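Local coordinates for cellobiose 2-epimerase (Ruminococcus albus, PDB 3VW5), which catalyses the reversible epimerization of cellobiose to 4-O-beta-D-glucopyranosyl-D-mannose, inverting C2 of the unmodified reducing-end sugar, at residues K177-I182 with L224-D229; I53-S58 with L119-R124; D285-N290 with W304-A309; G312-Y317 with K324-A329. The protein carries 2 engineered substitutions. All coordinates share one frame; numbering follows the deposited sequence.

Contact 1: K177-I182 with L224-D229; sequences KTMNAI and LKVFFD
Lys177 and Phe228 form a hydrogen-bonded antiparallel pair, and the touching parts of their segments run almost exactly opposite, 176° apart. Lys177 N donates to Phe228 O (3.1 Å), well above the plane of that carbonyl, while Phe228 N returns a bond to Lys177 O (2.8 Å). Thr178 faces Phe227 in the next, non-hydrogen-bonded pair. Met179 N then closes the ladder with a nearly straight bond to Val226 O (2.9 Å), although Met179 already opens a helix. The turn from strand to helix is secured by Thr178 as N-cap, its OG1 accepting from Ala181 N (3.0 Å).

Side chains pack on both faces of this short ladder. On one, Thr178 CG2 meets the edge of the Phe227 ring at CD1 (4.0 Å), while Val226 CG1 lies over the centre of a face of that ring. On the other, the Phe228 ring turns its edge to the backbone from Lys177 to Met179. With CG between the backbone N and the carbonyl carbon (chi1 72°), the Met179 chain passes Lys225 O and bends so that CE reaches Leu224 CD1 (3.6 Å).

Strand 177-178, an outer strand of a three-stranded antiparallel sheet centred on 223-228, leads directly into helix 179-196 of the (alpha/alpha)6 barrel; Met179 also packs on Met212 of helix 199-216 and His243 of helix 241-258, and Ile238 of strand 238-240 backs Val226 and Phe227.

Contact 2: I53-S58 with L119-R124; sequences ILWFYS and LSSYYR
Tyr122 leans against Leu54 and Ser58 where helices 47-64 and 109-126 run side by side, their local axes 8.3 Å apart and inclined by 24°. Its CB lies near Ser58 OG (3.5 Å) and Leu54 CD1 (3.8 Å), Leu54 lying one turn before Ser58. CG and the ring's CD1 have the same two neighbours. With CG anti to the backbone N (chi1 177°), the ring presents its CD1 edge to Ser58 OG, which lies near the ring plane; Leu54 crosses the tyrosine at about a right angle. The ring also stacks with Tyr77 of helix 67-84.

Leu54 sends its other methyl, CD2, to Leu119 CD2 (4.2 Å). Ser58 OG donates to Leu54 O (2.7 Å) from the face of that carbonyl opposite to Ser58 N. With an alanine at Ser58, Leu54 O would probably be left without its second donor and a small gap would open beside Tyr122 CB and CD1. Ser121 OG sits beside Trp55 CD1 (3.2 Å) and bonds Glu191 of helix 179-196 and Asn59 of helix 47-64.

No hydrogen bond joins the two segments themselves, but the Asn59 bond, one residue farther along, adds a polar tie between the helices; the small side chains of Ser58 and Ser121 are consistent with their close approach.

Contact 3: D285-N290 with W304-A309; sequences DGALNN and WVQAEA
Gln306 reaches from its helix to the backbone of Leu288 and grips it twice with one amide. OE1 accepts from Leu288 N (3.1 Å), and NE2 donates to Leu288 O (3.0 Å). Both bonds are nearly straight, each N-H...O angle being 164°, and in both the donor lies in the carbonyl plane on a lone pair, which fixes the flip and the rotation of the side-chain amide. The bend at chi2 (-39°) turns the amide toward the strand. NE2 has a further, weak bond to Val302 O, and Ala287 CB rests near Gln306 OE1.

Around this pair the packing is mostly alkyl. Leu288 points toward the helix, its CG against Ala309 CB (3.7 Å) and its CD1 against Val305 CG1 (3.9 Å), which it meets at about a right angle. Val305 CG2 approaches Asn290 OD1 (3.9 Å), while Asn290 ND2 is bound to Asp298. A leucine in place of Gln306 would probably leave the buried N-H and C=O of Leu288 without the mates they have here.

The side-chain amide pairs with the N-H and C=O of one residue much as a neighbouring strand would, and ties strand 287-293 to helix 303-318 by polar bonds set amid alkyl contacts.

Contact 4: G312-Y317 with K324-A329; sequences GFINAY and KFLESA
Phe325 drives its side chain into the surface of the opposing helix among Phe313, Ala316 and Tyr317. The methyl of Ala316 is the bump on which its ring lies flat: CB stands over the centre of one face, 3.5 Å from the centroid and 9° off the normal. Phe313 comes at about a right angle to Phe325, their CD1 atoms 4.0 Å apart. At the base of the side chain, Phe325 CB settles close to Phe313 O, and to Tyr317 CB on the flank (4.0 Å).

The exchange works in the other direction as well. Phe313 lies against the opposite helix with Ser328 CB over one of its faces, offset toward the rim, 4.0 Å from the centroid; Ser328 OG is turned to Gln279 of helix 261-281. On the other side of the interface, Leu326 sets CD2 over the middle of the Tyr317 ring, 3.4 Å from the centroid, a CH-pi contact. Tyr317 has CG anti to its own nitrogen (chi1 170°), which lays the ring across this leucine. Ile314 CG1 completes the seam against Ala329 CB (3.8 Å), with Leu326 CD1 somewhat farther off.

The local axes approach to 7.9 Å and run antiparallel at 162°. Joined by a short loop, helices 303-318 and 323-340 make an alpha-alpha hairpin, the building element of the (alpha/alpha)6 barrel.

Contacts 3 and 4 adjoin: both use helix 303-318, their centres are 12 Å apart, and Leu288 CD2 touches Phe313 CZ at 4.2 Å. Contact 1 comes within about 6 Å of contact 3, nearest atoms, and His243 connects their surroundings, since Met179 and Trp304 both pack on it. Contact 2 lies across the chain's centre from contacts 1 and 3, with centres 26 Å from each. Helix 179-196, opened by contact 1, supplies Glu191, which binds Ser121 and Arg124 of contact 2. No sugar is bound at these contacts; as in related epimerases, the substrate probably enters the barrel's central cavity.

Contact 1: K177-I182 with L224-D229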
loop_
_atom_site.group_PDB
_atom_site.type_symbol
_atom_site.label_atom_id
_atom_site.label_comp_id
_atom_site.label_asym_id
_atom_site.label_seq_id
_atom_site.Cartn_x
_atom_site.Cartn_y
_atom_site.Cartn_z
ATOM N N LYS A 177 18.111 0.859 -4.605
ATOM C CA LYS A 177 17.116 1.751 -4.041
ATOM C C LYS A 177 15.876 1.834 -4.933
ATOM O O LYS A 177 15.988 1.747 -6.148
ATOM C CB LYS A 177 17.742 3.125 -3.809
ATOM C CG LYS A 177 18.874 3.099 -2.789
ATOM C CD LYS A 177 19.591 4.443 -2.701
ATOM C CE LYS A 177 20.617 4.448 -1.556
ATOM N NZ LYS A 177 21.924 5.078 -1.929
ATOM N N THR A 178 14.699 1.995 -4.335
ATOM C CA THR A 178 13.445 2.028 -5.100
ATOM C C THR A 178 12.536 3.161 -4.640
ATOM O O THR A 178 12.580 3.545 -3.472
ATOM C CB THR A 178 12.655 0.714 -4.943
ATOM O OG1 THR A 178 11.940 0.729 -3.700
ATOM C CG2 THR A 178 13.583 -0.479 -4.984
ATOM N N MET A 179 11.709 3.695 -5.539
ATOM C CA MET A 179 10.754 4.723 -5.123
ATOM C C MET A 179 9.716 4.085 -4.211
ATOM O O MET A 179 9.212 4.725 -3.293
ATOM C CB MET A 179 10.079 5.433 -6.305
ATOM C CG MET A 179 9.056 4.596 -7.080
ATOM S SD MET A 179 7.344 4.915 -6.582
ATOM C CE MET A 179 7.528 6.617 -6.105
ATOM N N ASN A 180 9.432 2.812 -4.467
ATOM C CA ASN A 180 8.469 2.043 -3.711
ATOM C C ASN A 180 8.703 2.144 -2.218
ATOM O O ASN A 180 7.785 2.420 -1.452
ATOM C CB ASN A 180 8.581 0.585 -4.116
ATOM C CG ASN A 180 7.242 -0.079 -4.267
ATOM O OD1 ASN A 180 6.534 -0.309 -3.290
ATOM N ND2 ASN A 180 6.889 -0.410 -5.504
ATOM N N ALA A 181 9.940 1.908 -1.803
ATOM C CA ALA A 181 10.280 1.961 -0.389
ATOM C C ALA A 181 10.110 3.368 0.183
ATOM O O ALA A 181 9.596 3.534 1.288
ATOM C CB ALA A 181 11.697 1.465 -0.166
ATOM N N ILE A 182 10.549 4.381 -0.554
ATOM C CA ILE A 182 10.459 5.743 -0.033
ATOM C C ILE A 182 8.989 6.075 0.224
ATOM O O ILE A 182 8.611 6.525 1.308
ATOM C CB ILE A 182 11.147 6.777 -0.968
ATOM C CG1 ILE A 182 12.641 6.476 -1.099
ATOM C CG2 ILE A 182 10.966 8.194 -0.455
ATOM C CD1 ILE A 182 13.356 7.379 -2.087
ATOM N N LEU A 224 7.357 9.658 -12.096
ATOM C CA LEU A 224 8.218 9.259 -10.995
ATOM C C LEU A 224 9.160 8.183 -11.479
ATOM O O LEU A 224 8.726 7.222 -12.125
ATOM C CB LEU A 224 7.388 8.683 -9.854
ATOM C CG LEU A 224 6.361 9.629 -9.246
ATOM C CD1 LEU A 224 5.595 8.918 -8.151
ATOM C CD2 LEU A 224 7.060 10.865 -8.713
ATOM N N LYS A 225 10.445 8.325 -11.178
ATOM C CA LYS A 225 11.381 7.252 -11.476
ATOM C C LYS A 225 11.116 6.090 -10.510
ATOM O O LYS A 225 10.589 6.295 -9.411
ATOM C CB LYS A 225 12.815 7.748 -11.366
ATOM C CG LYS A 225 13.167 8.840 -12.353
ATOM C CD LYS A 225 14.512 9.462 -12.000
ATOM C CE LYS A 225 14.627 10.894 -12.511
ATOM N NZ LYS A 225 13.775 11.866 -11.753
ATOM N N VAL A 226 11.492 4.876 -10.900
ATOM C CA VAL A 226 11.124 3.696 -10.114
ATOM C C VAL A 226 12.311 3.024 -9.418
ATOM O O VAL A 226 12.251 2.750 -8.226
ATOM C CB VAL A 226 10.348 2.656 -10.966
ATOM C CG1 VAL A 226 9.978 1.439 -10.134
ATOM C CG2 VAL A 226 9.107 3.290 -11.589
ATOM N N PHE A 227 13.375 2.751 -10.167
ATOM C CA PHE A 227 14.532 1.998 -9.667
ATOM C C PHE A 227 15.841 2.794 -9.755
ATOM O O PHE A 227 16.079 3.528 -10.722
ATOM C CB PHE A 227 14.687 0.665 -10.411
ATOM C CG PHE A 227 13.519 -0.262 -10.248
ATOM C CD1 PHE A 227 13.218 -0.809 -9.002
ATOM C CD2 PHE A 227 12.721 -0.600 -11.331
ATOM C CE1 PHE A 227 12.143 -1.673 -8.839
ATOM C CE2 PHE A 227 11.643 -1.466 -11.177
ATOM C CZ PHE A 227 11.353 -2.004 -9.926
ATOM N N PHE A 228 16.684 2.635 -8.737
ATOM C CA PHE A 228 17.950 3.360 -8.669
ATOM C C PHE A 228 19.085 2.479 -8.177
ATOM O O PHE A 228 18.863 1.462 -7.525
ATOM C CB PHE A 228 17.871 4.588 -7.745
ATOM C CG PHE A 228 16.621 5.392 -7.891
ATOM C CD1 PHE A 228 16.618 6.560 -8.633
ATOM C CD2 PHE A 228 15.443 4.991 -7.252
ATOM C CE1 PHE A 228 15.457 7.311 -8.755
ATOM C CE2 PHE A 228 14.293 5.718 -7.374
ATOM C CZ PHE A 228 14.293 6.886 -8.120
ATOM N N ASP A 229 20.309 2.900 -8.481
ATOM C CA ASP A 229 21.499 2.330 -7.856
ATOM C C ASP A 229 21.911 3.100 -6.589
ATOM O O ASP A 229 21.224 4.032 -6.143
ATOM C CB ASP A 229 22.668 2.271 -8.845
ATOM C CG ASP A 229 22.949 3.614 -9.515
ATOM O OD1 ASP A 229 22.634 4.683 -8.931
ATOM O OD2 ASP A 229 23.494 3.593 -10.644
#

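Contact 2: I53-S58 with L119-R124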
loop_
_atom_site.group_PDB
_atom_site.type_symbol
_atom_site.label_atom_id
_atom_site.label_comp_id
_atom_site.label_asym_id
_atom_site.label_seq_id
_atom_site.Cartn_x
_atom_site.Cartn_y
_atom_site.Cartn_z
ATOM N N ILE A 53 -3.651 -6.576 6.582
ATOM C CA ILE A 53 -4.891 -6.965 7.229
ATOM C C ILE A 53 -5.083 -6.144 8.515
ATOM O O ILE A 53 -6.144 -5.535 8.715
ATOM C CB ILE A 53 -4.938 -8.468 7.483
ATOM C CG1 ILE A 53 -4.960 -9.192 6.145
ATOM C CG2 ILE A 53 -6.170 -8.859 8.310
ATOM C CD1 ILE A 53 -4.662 -10.688 6.232
ATOM N N LEU A 54 -4.046 -6.096 9.357
ATOM C CA LEU A 54 -4.070 -5.277 10.583
ATOM C C LEU A 54 -4.439 -3.836 10.256
ATOM O O LEU A 54 -5.345 -3.261 10.864
ATOM C CB LEU A 54 -2.740 -5.339 11.340
ATOM C CG LEU A 54 -2.646 -4.475 12.612
ATOM C CD1 LEU A 54 -3.872 -4.631 13.507
ATOM C CD2 LEU A 54 -1.374 -4.724 13.416
ATOM N N TRP A 55 -3.767 -3.252 9.271
ATOM C CA TRP A 55 -4.127 -1.901 8.881
ATOM C C TRP A 55 -5.599 -1.818 8.483
ATOM O O TRP A 55 -6.302 -0.869 8.826
ATOM C CB TRP A 55 -3.243 -1.360 7.741
ATOM C CG TRP A 55 -3.690 0.035 7.375
ATOM C CD1 TRP A 55 -3.245 1.205 7.912
ATOM C CD2 TRP A 55 -4.731 0.393 6.446
ATOM N NE1 TRP A 55 -3.914 2.268 7.358
ATOM C CE2 TRP A 55 -4.837 1.799 6.461
ATOM C CE3 TRP A 55 -5.571 -0.338 5.594
ATOM C CZ2 TRP A 55 -5.757 2.485 5.669
ATOM C CZ3 TRP A 55 -6.485 0.352 4.810
ATOM C CH2 TRP A 55 -6.570 1.739 4.852
ATOM N N PHE A 56 -6.051 -2.820 7.742
ATOM C CA PHE A 56 -7.380 -2.806 7.165
ATOM C C PHE A 56 -8.475 -2.886 8.212
ATOM O O PHE A 56 -9.434 -2.107 8.180
ATOM C CB PHE A 56 -7.546 -3.974 6.208
ATOM C CG PHE A 56 -8.967 -4.234 5.831
ATOM C CD1 PHE A 56 -9.611 -3.404 4.942
ATOM C CD2 PHE A 56 -9.652 -5.303 6.370
ATOM C CE1 PHE A 56 -10.908 -3.636 4.588
ATOM C CE2 PHE A 56 -10.955 -5.553 6.006
ATOM C CZ PHE A 56 -11.590 -4.718 5.116
ATOM N N TYR A 57 -8.348 -3.834 9.133
ATOM C CA TYR A 57 -9.366 -3.954 10.161
ATOM C C TYR A 57 -9.346 -2.754 11.074
ATOM O O TYR A 57 -10.407 -2.185 11.384
ATOM C CB TYR A 57 -9.236 -5.261 10.933
ATOM C CG TYR A 57 -9.891 -6.413 10.212
ATOM C CD1 TYR A 57 -11.254 -6.374 9.895
ATOM C CD2 TYR A 57 -9.159 -7.531 9.837
ATOM C CE1 TYR A 57 -11.865 -7.420 9.242
ATOM C CE2 TYR A 57 -9.760 -8.580 9.179
ATOM C CZ TYR A 57 -11.113 -8.523 8.881
ATOM O OH TYR A 57 -11.711 -9.571 8.222
ATOM N N SER A 58 -8.150 -2.348 11.489
ATOM C CA SER A 58 -8.048 -1.166 12.335
ATOM C C SER A 58 -8.796 0.015 11.692
ATOM O O SER A 58 -9.553 0.713 12.359
ATOM C CB SER A 58 -6.583 -0.821 12.672
ATOM O OG SER A 58 -5.881 -1.943 13.207
ATOM N N LEU A 119 0.627 -0.873 12.855
ATOM C CA LEU A 119 0.674 -0.719 14.308
ATOM C C LEU A 119 0.170 0.666 14.707
ATOM O O LEU A 119 -0.605 0.797 15.659
ATOM C CB LEU A 119 2.084 -0.974 14.853
ATOM C CG LEU A 119 2.543 -2.444 14.824
ATOM C CD1 LEU A 119 4.062 -2.595 15.010
ATOM C CD2 LEU A 119 1.784 -3.343 15.804
ATOM N N SER A 120 0.590 1.691 13.969
ATOM C CA SER A 120 0.170 3.051 14.275
ATOM C C SER A 120 -1.331 3.118 14.212
ATOM O O SER A 120 -1.980 3.686 15.077
ATOM C CB SER A 120 0.774 4.060 13.303
ATOM O OG SER A 120 2.179 4.135 13.449
ATOM N N SER A 121 -1.879 2.516 13.172
ATOM C CA SER A 121 -3.314 2.541 12.942
ATOM C C SER A 121 -4.067 1.784 14.024
ATOM O O SER A 121 -5.141 2.194 14.439
ATOM C CB SER A 121 -3.617 1.940 11.573
ATOM O OG SER A 121 -3.476 2.926 10.583
ATOM N N TYR A 122 -3.496 0.677 14.475
ATOM C CA TYR A 122 -4.147 -0.146 15.478
ATOM C C TYR A 122 -4.187 0.611 16.786
ATOM O O TYR A 122 -5.185 0.554 17.509
ATOM C CB TYR A 122 -3.426 -1.473 15.659
ATOM C CG TYR A 122 -4.031 -2.323 16.745
ATOM C CD1 TYR A 122 -5.310 -2.838 16.613
ATOM C CD2 TYR A 122 -3.315 -2.615 17.905
ATOM C CE1 TYR A 122 -5.859 -3.618 17.601
ATOM C CE2 TYR A 122 -3.852 -3.392 18.900
ATOM C CZ TYR A 122 -5.131 -3.890 18.749
ATOM O OH TYR A 122 -5.675 -4.659 19.756
ATOM N N TYR A 123 -3.112 1.342 17.077
ATOM C CA TYR A 123 -3.101 2.248 18.222
ATOM C C TYR A 123 -4.203 3.310 18.104
ATOM O O TYR A 123 -4.982 3.496 19.036
ATOM C CB TYR A 123 -1.719 2.892 18.415
ATOM C CG TYR A 123 -1.704 4.048 19.398
ATOM C CD1 TYR A 123 -1.924 3.834 20.770
ATOM C CD2 TYR A 123 -1.475 5.349 18.959
ATOM C CE1 TYR A 123 -1.918 4.880 21.659
ATOM C CE2 TYR A 123 -1.467 6.397 19.832
ATOM C CZ TYR A 123 -1.687 6.163 21.185
ATOM O OH TYR A 123 -1.670 7.226 22.055
ATOM N N ARG A 124 -4.281 4.003 16.969
ATOM C CA ARG A 124 -5.341 4.994 16.782
ATOM C C ARG A 124 -6.702 4.339 16.936
ATOM O O ARG A 124 -7.705 4.995 17.185
ATOM C CB ARG A 124 -5.250 5.654 15.410
ATOM C CG ARG A 124 -4.014 6.500 15.221
ATOM C CD ARG A 124 -4.031 7.190 13.869
ATOM N NE ARG A 124 -5.217 8.016 13.685
ATOM C CZ ARG A 124 -5.987 8.007 12.600
ATOM N NH1 ARG A 124 -5.714 7.190 11.576
ATOM N NH2 ARG A 124 -7.041 8.818 12.540
#

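Contact 3: D285-N290 with W304-A309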
loop_
_atom_site.group_PDB
_atom_site.type_symbol
_atom_site.label_atom_id
_atom_site.label_comp_id
_atom_site.label_asym_id
_atom_site.label_seq_id
_atom_site.Cartn_x
_atom_site.Cartn_y
_atom_site.Cartn_z
ATOM N N ASP A 285 -9.861 3.428 -22.377
ATOM C CA ASP A 285 -11.047 2.589 -22.369
ATOM C C ASP A 285 -11.568 2.561 -20.941
ATOM O O ASP A 285 -12.060 1.534 -20.457
ATOM C CB ASP A 285 -10.715 1.181 -22.879
ATOM C CG ASP A 285 -11.934 0.444 -23.421
ATOM O OD1 ASP A 285 -11.882 -0.811 -23.544
ATOM O OD2 ASP A 285 -12.947 1.120 -23.720
ATOM N N GLY A 286 -11.418 3.699 -20.263
ATOM C CA GLY A 286 -12.055 3.931 -18.974
ATOM C C GLY A 286 -11.412 3.277 -17.767
ATOM O O GLY A 286 -11.971 3.306 -16.669
ATOM N N ALA A 287 -10.243 2.675 -17.972
ATOM C CA ALA A 287 -9.496 2.034 -16.889
ATOM C C ALA A 287 -8.014 2.423 -16.989
ATOM O O ALA A 287 -7.552 2.919 -18.028
ATOM C CB ALA A 287 -9.677 0.511 -16.902
ATOM N N LEU A 288 -7.285 2.225 -15.895
ATOM C CA LEU A 288 -5.884 2.610 -15.830
ATOM C C LEU A 288 -4.993 1.483 -16.341
ATOM O O LEU A 288 -5.099 0.332 -15.892
ATOM C CB LEU A 288 -5.517 2.932 -14.385
ATOM C CG LEU A 288 -5.066 4.338 -13.991
ATOM C CD1 LEU A 288 -3.580 4.339 -13.656
ATOM C CD2 LEU A 288 -5.399 5.397 -15.037
ATOM N N ASN A 289 -4.108 1.805 -17.275
ATOM C CA ASN A 289 -3.055 0.865 -17.630
ATOM C C ASN A 289 -2.065 0.660 -16.484
ATOM O O ASN A 289 -1.999 1.458 -15.547
ATOM C CB ASN A 289 -2.316 1.322 -18.888
ATOM C CG ASN A 289 -3.199 1.299 -20.115
ATOM O OD1 ASN A 289 -4.142 0.506 -20.206
ATOM N ND2 ASN A 289 -2.912 2.182 -21.059
ATOM N N ASN A 290 -1.290 -0.413 -16.580
ATOM C CA ASN A 290 -0.322 -0.780 -15.553
ATOM C C ASN A 290 0.980 0.032 -15.600
ATOM O O ASN A 290 1.295 0.790 -14.674
ATOM C CB ASN A 290 -0.022 -2.280 -15.660
ATOM C CG ASN A 290 0.733 -2.813 -14.468
ATOM O OD1 ASN A 290 0.563 -2.335 -13.337
ATOM N ND2 ASN A 290 1.582 -3.814 -14.712
ATOM N N TRP A 304 -5.073 -3.333 -7.632
ATOM C CA TRP A 304 -4.627 -2.246 -6.754
ATOM C C TRP A 304 -4.392 -0.959 -7.510
ATOM O O TRP A 304 -4.581 0.131 -6.969
ATOM C CB TRP A 304 -3.389 -2.611 -5.928
ATOM C CG TRP A 304 -2.072 -2.668 -6.666
ATOM C CD1 TRP A 304 -1.437 -3.796 -7.109
ATOM C CD2 TRP A 304 -1.193 -1.565 -6.991
ATOM N NE1 TRP A 304 -0.250 -3.467 -7.717
ATOM C CE2 TRP A 304 -0.069 -2.110 -7.651
ATOM C CE3 TRP A 304 -1.254 -0.179 -6.795
ATOM C CZ2 TRP A 304 0.997 -1.313 -8.111
ATOM C CZ3 TRP A 304 -0.200 0.611 -7.265
ATOM C CH2 TRP A 304 0.911 0.038 -7.912
ATOM N N VAL A 305 -3.993 -1.079 -8.770
ATOM C CA VAL A 305 -3.807 0.100 -9.599
ATOM C C VAL A 305 -5.151 0.808 -9.839
ATOM O O VAL A 305 -5.224 2.027 -9.783
ATOM C CB VAL A 305 -3.093 -0.255 -10.914
ATOM C CG1 VAL A 305 -3.019 0.950 -11.823
ATOM C CG2 VAL A 305 -1.695 -0.751 -10.616
ATOM N N GLN A 306 -6.215 0.041 -10.087
ATOM C CA GLN A 306 -7.544 0.618 -10.303
ATOM C C GLN A 306 -7.981 1.339 -9.045
ATOM O O GLN A 306 -8.451 2.478 -9.098
ATOM C CB GLN A 306 -8.586 -0.455 -10.674
ATOM C CG GLN A 306 -8.282 -1.285 -11.936
ATOM C CD GLN A 306 -7.670 -0.458 -13.059
ATOM O OE1 GLN A 306 -8.302 0.454 -13.607
ATOM N NE2 GLN A 306 -6.419 -0.768 -13.397
ATOM N N ALA A 307 -7.828 0.655 -7.914
ATOM C CA ALA A 307 -8.224 1.198 -6.624
ATOM C C ALA A 307 -7.482 2.507 -6.296
ATOM O O ALA A 307 -8.106 3.495 -5.902
ATOM C CB ALA A 307 -8.018 0.169 -5.533
ATOM N N GLU A 308 -6.162 2.521 -6.466
ATOM C CA GLU A 308 -5.401 3.742 -6.213
ATOM C C GLU A 308 -5.776 4.871 -7.172
ATOM O O GLU A 308 -5.735 6.045 -6.797
ATOM C CB GLU A 308 -3.894 3.484 -6.263
ATOM C CG GLU A 308 -3.402 2.511 -5.200
ATOM C CD GLU A 308 -3.731 2.956 -3.780
ATOM O OE1 GLU A 308 -3.740 4.178 -3.535
ATOM O OE2 GLU A 308 -3.971 2.079 -2.921
ATOM N N ALA A 309 -6.145 4.529 -8.402
ATOM C CA ALA A 309 -6.547 5.569 -9.347
ATOM C C ALA A 309 -7.864 6.263 -8.919
ATOM O O ALA A 309 -8.036 7.471 -9.114
ATOM C CB ALA A 309 -6.634 5.027 -10.753
#

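Contact 4: G312-Y317 with K324-A329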
loop_
_atom_site.group_PDB
_atom_site.type_symbol
_atom_site.label_atom_id
_atom_site.label_comp_id
_atom_site.label_asym_id
_atom_site.label_seq_id
_atom_site.Cartn_x
_atom_site.Cartn_y
_atom_site.Cartn_z
ATOM N N GLY A 312 -6.767 8.678 -6.062
ATOM C CA GLY A 312 -5.905 9.730 -6.570
ATOM C C GLY A 312 -6.627 10.742 -7.435
ATOM O O GLY A 312 -6.336 11.931 -7.395
ATOM N N PHE A 313 -7.573 10.262 -8.232
ATOM C CA PHE A 313 -8.383 11.132 -9.072
ATOM C C PHE A 313 -9.355 12.006 -8.263
ATOM O O PHE A 313 -9.581 13.177 -8.599
ATOM C CB PHE A 313 -9.153 10.299 -10.097
ATOM C CG PHE A 313 -8.322 9.844 -11.259
ATOM C CD1 PHE A 313 -7.211 10.581 -11.670
ATOM C CD2 PHE A 313 -8.654 8.678 -11.952
ATOM C CE1 PHE A 313 -6.444 10.168 -12.748
ATOM C CE2 PHE A 313 -7.894 8.257 -13.028
ATOM C CZ PHE A 313 -6.784 9.009 -13.427
ATOM N N ILE A 314 -9.947 11.423 -7.220
ATOM C CA ILE A 314 -10.850 12.158 -6.346
ATOM C C ILE A 314 -10.064 13.238 -5.611
ATOM O O ILE A 314 -10.483 14.397 -5.551
ATOM C CB ILE A 314 -11.562 11.221 -5.351
ATOM C CG1 ILE A 314 -12.571 10.347 -6.110
ATOM C CG2 ILE A 314 -12.229 12.018 -4.228
ATOM C CD1 ILE A 314 -13.317 9.369 -5.243
ATOM N N ASN A 315 -8.911 12.841 -5.081
ATOM C CA ASN A 315 -7.972 13.759 -4.464
ATOM C C ASN A 315 -7.568 14.902 -5.396
ATOM O O ASN A 315 -7.459 16.058 -4.967
ATOM C CB ASN A 315 -6.729 13.002 -4.003
ATOM C CG ASN A 315 -5.792 13.868 -3.198
ATOM O OD1 ASN A 315 -6.029 14.118 -2.015
ATOM N ND2 ASN A 315 -4.722 14.332 -3.831
ATOM N N ALA A 316 -7.345 14.578 -6.669
ATOM C CA ALA A 316 -6.958 15.590 -7.647
ATOM C C ALA A 316 -8.104 16.578 -7.861
ATOM O O ALA A 316 -7.873 17.787 -7.994
ATOM C CB ALA A 316 -6.529 14.955 -8.961
ATOM N N TYR A 317 -9.335 16.068 -7.879
ATOM C CA TYR A 317 -10.504 16.936 -7.931
ATOM C C TYR A 317 -10.493 17.857 -6.706
ATOM O O TYR A 317 -10.532 19.084 -6.833
ATOM C CB TYR A 317 -11.800 16.119 -7.982
ATOM C CG TYR A 317 -13.039 16.968 -7.804
ATOM C CD1 TYR A 317 -13.487 17.797 -8.831
ATOM C CD2 TYR A 317 -13.749 16.962 -6.604
ATOM C CE1 TYR A 317 -14.613 18.592 -8.675
ATOM C CE2 TYR A 317 -14.882 17.753 -6.433
ATOM C CZ TYR A 317 -15.313 18.567 -7.472
ATOM O OH TYR A 317 -16.437 19.364 -7.323
ATOM N N LYS A 324 -13.358 16.695 -14.545
ATOM C CA LYS A 324 -12.948 15.562 -15.359
ATOM C C LYS A 324 -12.230 14.508 -14.506
ATOM O O LYS A 324 -12.278 13.318 -14.815
ATOM C CB LYS A 324 -12.170 16.029 -16.605
ATOM C CG LYS A 324 -10.826 15.381 -16.882
ATOM C CD LYS A 324 -10.055 16.104 -18.031
ATOM C CE LYS A 324 -9.377 17.447 -17.568
ATOM N NZ LYS A 324 -8.384 18.060 -18.550
ATOM N N PHE A 325 -11.623 14.937 -13.401
ATOM C CA PHE A 325 -10.984 13.999 -12.468
ATOM C C PHE A 325 -12.037 13.101 -11.822
ATOM O O PHE A 325 -11.854 11.875 -11.675
ATOM C CB PHE A 325 -10.191 14.737 -11.387
ATOM C CG PHE A 325 -8.832 15.221 -11.836
ATOM C CD1 PHE A 325 -7.970 14.387 -12.525
ATOM C CD2 PHE A 325 -8.412 16.511 -11.548
ATOM C CE1 PHE A 325 -6.714 14.832 -12.922
ATOM C CE2 PHE A 325 -7.155 16.964 -11.942
ATOM C CZ PHE A 325 -6.304 16.124 -12.634
ATOM N N LEU A 326 -13.148 13.728 -11.455
ATOM C CA LEU A 326 -14.308 13.042 -10.900
ATOM C C LEU A 326 -14.882 12.004 -11.862
ATOM O O LEU A 326 -15.136 10.862 -11.480
ATOM C CB LEU A 326 -15.380 14.067 -10.579
ATOM C CG LEU A 326 -16.011 13.866 -9.216
ATOM C CD1 LEU A 326 -15.127 12.969 -8.361
ATOM C CD2 LEU A 326 -16.217 15.217 -8.566
ATOM N N GLU A 327 -15.106 12.412 -13.109
ATOM C CA GLU A 327 -15.571 11.488 -14.133
ATOM C C GLU A 327 -14.615 10.312 -14.292
ATOM O O GLU A 327 -15.046 9.159 -14.362
ATOM C CB GLU A 327 -15.779 12.203 -15.470
ATOM C CG GLU A 327 -17.220 12.684 -15.696
ATOM C CD GLU A 327 -17.356 14.207 -15.704
ATOM O OE1 GLU A 327 -18.007 14.742 -14.767
ATOM O OE2 GLU A 327 -16.828 14.866 -16.649
ATOM N N SER A 328 -13.315 10.591 -14.323
ATOM C CA SER A 328 -12.330 9.514 -14.411
ATOM C C SER A 328 -12.480 8.531 -13.246
ATOM O O SER A 328 -12.486 7.314 -13.446
ATOM C CB SER A 328 -10.913 10.077 -14.444
ATOM O OG SER A 328 -10.709 10.844 -15.610
ATOM N N ALA A 329 -12.602 9.070 -12.033
ATOM C CA ALA A 329 -12.851 8.253 -10.851
ATOM C C ALA A 329 -14.018 7.306 -11.097
ATOM O O ALA A 329 -13.886 6.089 -10.910
ATOM C CB ALA A 329 -13.135 9.132 -9.645
#